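Local coordinates for 2-oxo-1,2-dihydroquinoline 8-monooxygenase, oxygenase component (Pseudomonas putida, PDB 1Z02), which probably hydroxylates 2-oxo-1,2-dihydroquinoline at carbon 8, as the Rieske-type oxygenase component of a monooxygenase system, using a [2Fe-2S] cluster and a mononuclear iron, at residues A[206-211]-A[380-385]. Sequence-based numbering, arbitrary orientation.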
loop_
_atom_site.group_PDB
_atom_site.type_symbol
_atom_site.label_atom_id
_atom_site.label_comp_id
_atom_site.label_asym_id
_atom_site.label_seq_id
_atom_site.Cartn_x
_atom_site.Cartn_y
_atom_site.Cartn_z
ATOM N N PHE A 206 -3.712 3.652 14.661
ATOM C CA PHE A 206 -4.027 3.203 13.313
ATOM C C PHE A 206 -5.488 2.833 13.194
ATOM O O PHE A 206 -5.910 1.779 13.626
ATOM C CB PHE A 206 -3.110 2.045 12.956
ATOM C CG PHE A 206 -1.668 2.360 13.202
ATOM C CD1 PHE A 206 -1.035 1.935 14.366
ATOM C CD2 PHE A 206 -0.975 3.184 12.326
ATOM C CE1 PHE A 206 0.269 2.338 14.657
ATOM C CE2 PHE A 206 0.322 3.590 12.609
ATOM C CZ PHE A 206 0.945 3.165 13.783
ATOM N N GLY A 207 -6.244 3.759 12.619
ATOM C CA GLY A 207 -7.672 3.612 12.441
ATOM C C GLY A 207 -8.309 4.982 12.584
ATOM O O GLY A 207 -7.656 5.934 13.013
ATOM N N ASN A 208 -9.591 5.066 12.247
ATOM C CA ASN A 208 -10.339 6.320 12.320
ATOM C C ASN A 208 -10.517 6.824 13.753
ATOM O O ASN A 208 -10.683 6.027 14.678
ATOM C CB ASN A 208 -11.710 6.135 11.674
ATOM C CG ASN A 208 -12.508 7.414 11.648
ATOM O OD1 ASN A 208 -12.238 8.309 10.846
ATOM N ND2 ASN A 208 -13.493 7.512 12.536
ATOM N N TRP A 209 -10.503 8.149 13.918
ATOM C CA TRP A 209 -10.634 8.780 15.229
ATOM C C TRP A 209 -11.916 8.515 16.024
ATOM O O TRP A 209 -11.861 8.390 17.249
ATOM C CB TRP A 209 -10.440 10.299 15.113
ATOM C CG TRP A 209 -11.607 11.029 14.508
ATOM C CD1 TRP A 209 -11.890 11.173 13.183
ATOM C CD2 TRP A 209 -12.663 11.691 15.221
ATOM N NE1 TRP A 209 -13.059 11.884 13.022
ATOM C CE2 TRP A 209 -13.554 12.213 14.255
ATOM C CE3 TRP A 209 -12.943 11.887 16.581
ATOM C CZ2 TRP A 209 -14.711 12.928 14.609
ATOM C CZ3 TRP A 209 -14.094 12.596 16.930
ATOM C CH2 TRP A 209 -14.964 13.106 15.944
ATOM N N ARG A 210 -13.058 8.451 15.345
ATOM C CA ARG A 210 -14.335 8.227 16.014
ATOM C C ARG A 210 -14.363 6.906 16.769
ATOM O O ARG A 210 -14.861 6.829 17.887
ATOM C CB ARG A 210 -15.476 8.258 14.989
ATOM C CG ARG A 210 -15.630 9.574 14.253
ATOM C CD ARG A 210 -16.553 9.453 13.039
ATOM N NE ARG A 210 -15.980 8.618 11.984
ATOM C CZ ARG A 210 -16.557 8.393 10.808
ATOM N NH1 ARG A 210 -15.953 7.618 9.918
ATOM N NH2 ARG A 210 -17.729 8.948 10.523
ATOM N N ILE A 211 -13.822 5.863 16.152
ATOM C CA ILE A 211 -13.800 4.543 16.769
ATOM C C ILE A 211 -12.938 4.555 18.030
ATOM O O ILE A 211 -13.232 3.871 19.000
ATOM C CB ILE A 211 -13.248 3.493 15.790
ATOM C CG1 ILE A 211 -14.144 3.430 14.550
ATOM C CG2 ILE A 211 -13.164 2.134 16.454
ATOM C CD1 ILE A 211 -15.650 3.210 14.840
ATOM N N THR A 380 -19.661 0.139 6.172
ATOM C CA THR A 380 -20.511 -0.925 6.681
ATOM C C THR A 380 -20.955 -0.743 8.138
ATOM O O THR A 380 -22.153 -0.627 8.420
ATOM C CB THR A 380 -19.804 -2.285 6.536
ATOM O OG1 THR A 380 -19.462 -2.496 5.159
ATOM C CG2 THR A 380 -20.718 -3.418 7.004
ATOM N N GLY A 381 -19.985 -0.707 9.049
ATOM C CA GLY A 381 -20.272 -0.575 10.470
ATOM C C GLY A 381 -21.209 0.532 10.914
ATOM O O GLY A 381 -22.016 0.336 11.830
ATOM N N TRP A 382 -21.110 1.697 10.286
ATOM C CA TRP A 382 -21.963 2.823 10.649
ATOM C C TRP A 382 -23.453 2.557 10.404
ATOM O O TRP A 382 -24.326 3.244 10.954
ATOM C CB TRP A 382 -21.494 4.078 9.901
ATOM C CG TRP A 382 -20.090 4.455 10.269
ATOM C CD1 TRP A 382 -18.982 4.397 9.468
ATOM C CD2 TRP A 382 -19.635 4.919 11.547
ATOM N NE1 TRP A 382 -17.869 4.801 10.168
ATOM C CE2 TRP A 382 -18.242 5.133 11.444
ATOM C CE3 TRP A 382 -20.273 5.187 12.768
ATOM C CZ2 TRP A 382 -17.472 5.588 12.518
ATOM C CZ3 TRP A 382 -19.504 5.640 13.838
ATOM C CH2 TRP A 382 -18.118 5.841 13.702
ATOM N N ASP A 383 -23.744 1.544 9.597
ATOM C CA ASP A 383 -25.124 1.190 9.301
ATOM C C ASP A 383 -25.508 -0.150 9.905
ATOM O O ASP A 383 -26.605 -0.293 10.440
ATOM C CB ASP A 383 -25.368 1.082 7.794
ATOM C CG ASP A 383 -25.304 2.406 7.082
ATOM O OD1 ASP A 383 -25.409 2.384 5.845
ATOM O OD2 ASP A 383 -25.149 3.457 7.731
ATOM N N ASP A 384 -24.604 -1.125 9.808
ATOM C CA ASP A 384 -24.867 -2.487 10.289
ATOM C C ASP A 384 -24.512 -2.838 11.733
ATOM O O ASP A 384 -24.834 -3.935 12.203
ATOM C CB ASP A 384 -24.198 -3.499 9.356
ATOM C CG ASP A 384 -24.800 -3.491 7.961
ATOM O OD1 ASP A 384 -24.297 -4.229 7.083
ATOM O OD2 ASP A 384 -25.778 -2.745 7.743
ATOM N N GLU A 385 -23.837 -1.940 12.440
ATOM C CA GLU A 385 -23.508 -2.214 13.832
ATOM C C GLU A 385 -24.843 -2.453 14.554
ATOM O O GLU A 385 -25.870 -1.867 14.187
ATOM C CB GLU A 385 -22.791 -1.008 14.441
ATOM C CG GLU A 385 -23.674 0.228 14.567
ATOM C CD GLU A 385 -22.912 1.459 15.024
ATOM O OE1 GLU A 385 -21.795 1.314 15.585
ATOM O OE2 GLU A 385 -23.442 2.580 14.826
#
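Trp382 reaches across from the short helix 380-384 and sets the benzo end of its indole against Arg210 and Ile211 in the first turn of helix 209-216, a compact example of how one large aromatic can join two helices whose backbones stay apart: the nearest CA atoms, those of Ile211 and Trp382, are 10.3 Å from each other. The apolar part is small. Ile211 CD1 meets Trp382 CH2 at 3.8 Å, and Arg210 CB lies equally close to that same ring carbon. Tyr376, from helix 363-376, meets the indole edge-to-face and also touches Ile211.

Arg210 contributes more than Ile211, with its aliphatic atoms as well as its guanidinium. A bend at chi3 (-67°) turns the guanidinium across the benzo end, and Trp382 CZ2 sits over the centre of one guanidinium face, 3.4 Å from Arg210 CZ. The planes are 38° apart, a tilted contact rather than a parallel stack. Arg210 NH1 and Trp382 NE1 approach to 3.4 Å, but both are donors and do not bond.

Polar anchoring comes from elsewhere: Arg210 NH2 donates to Tyr33 O, which probably helps to hold the guanidinium in place.

Both helices lie in the ring-hydroxylase (Bet v 1-like) region that also carries the iron ligands His221, His225 and Asp365. With no hydrogen bond between the segments, van der Waals packing probably holds this buried contact, perhaps with some electrostatic attraction between guanidinium and indole.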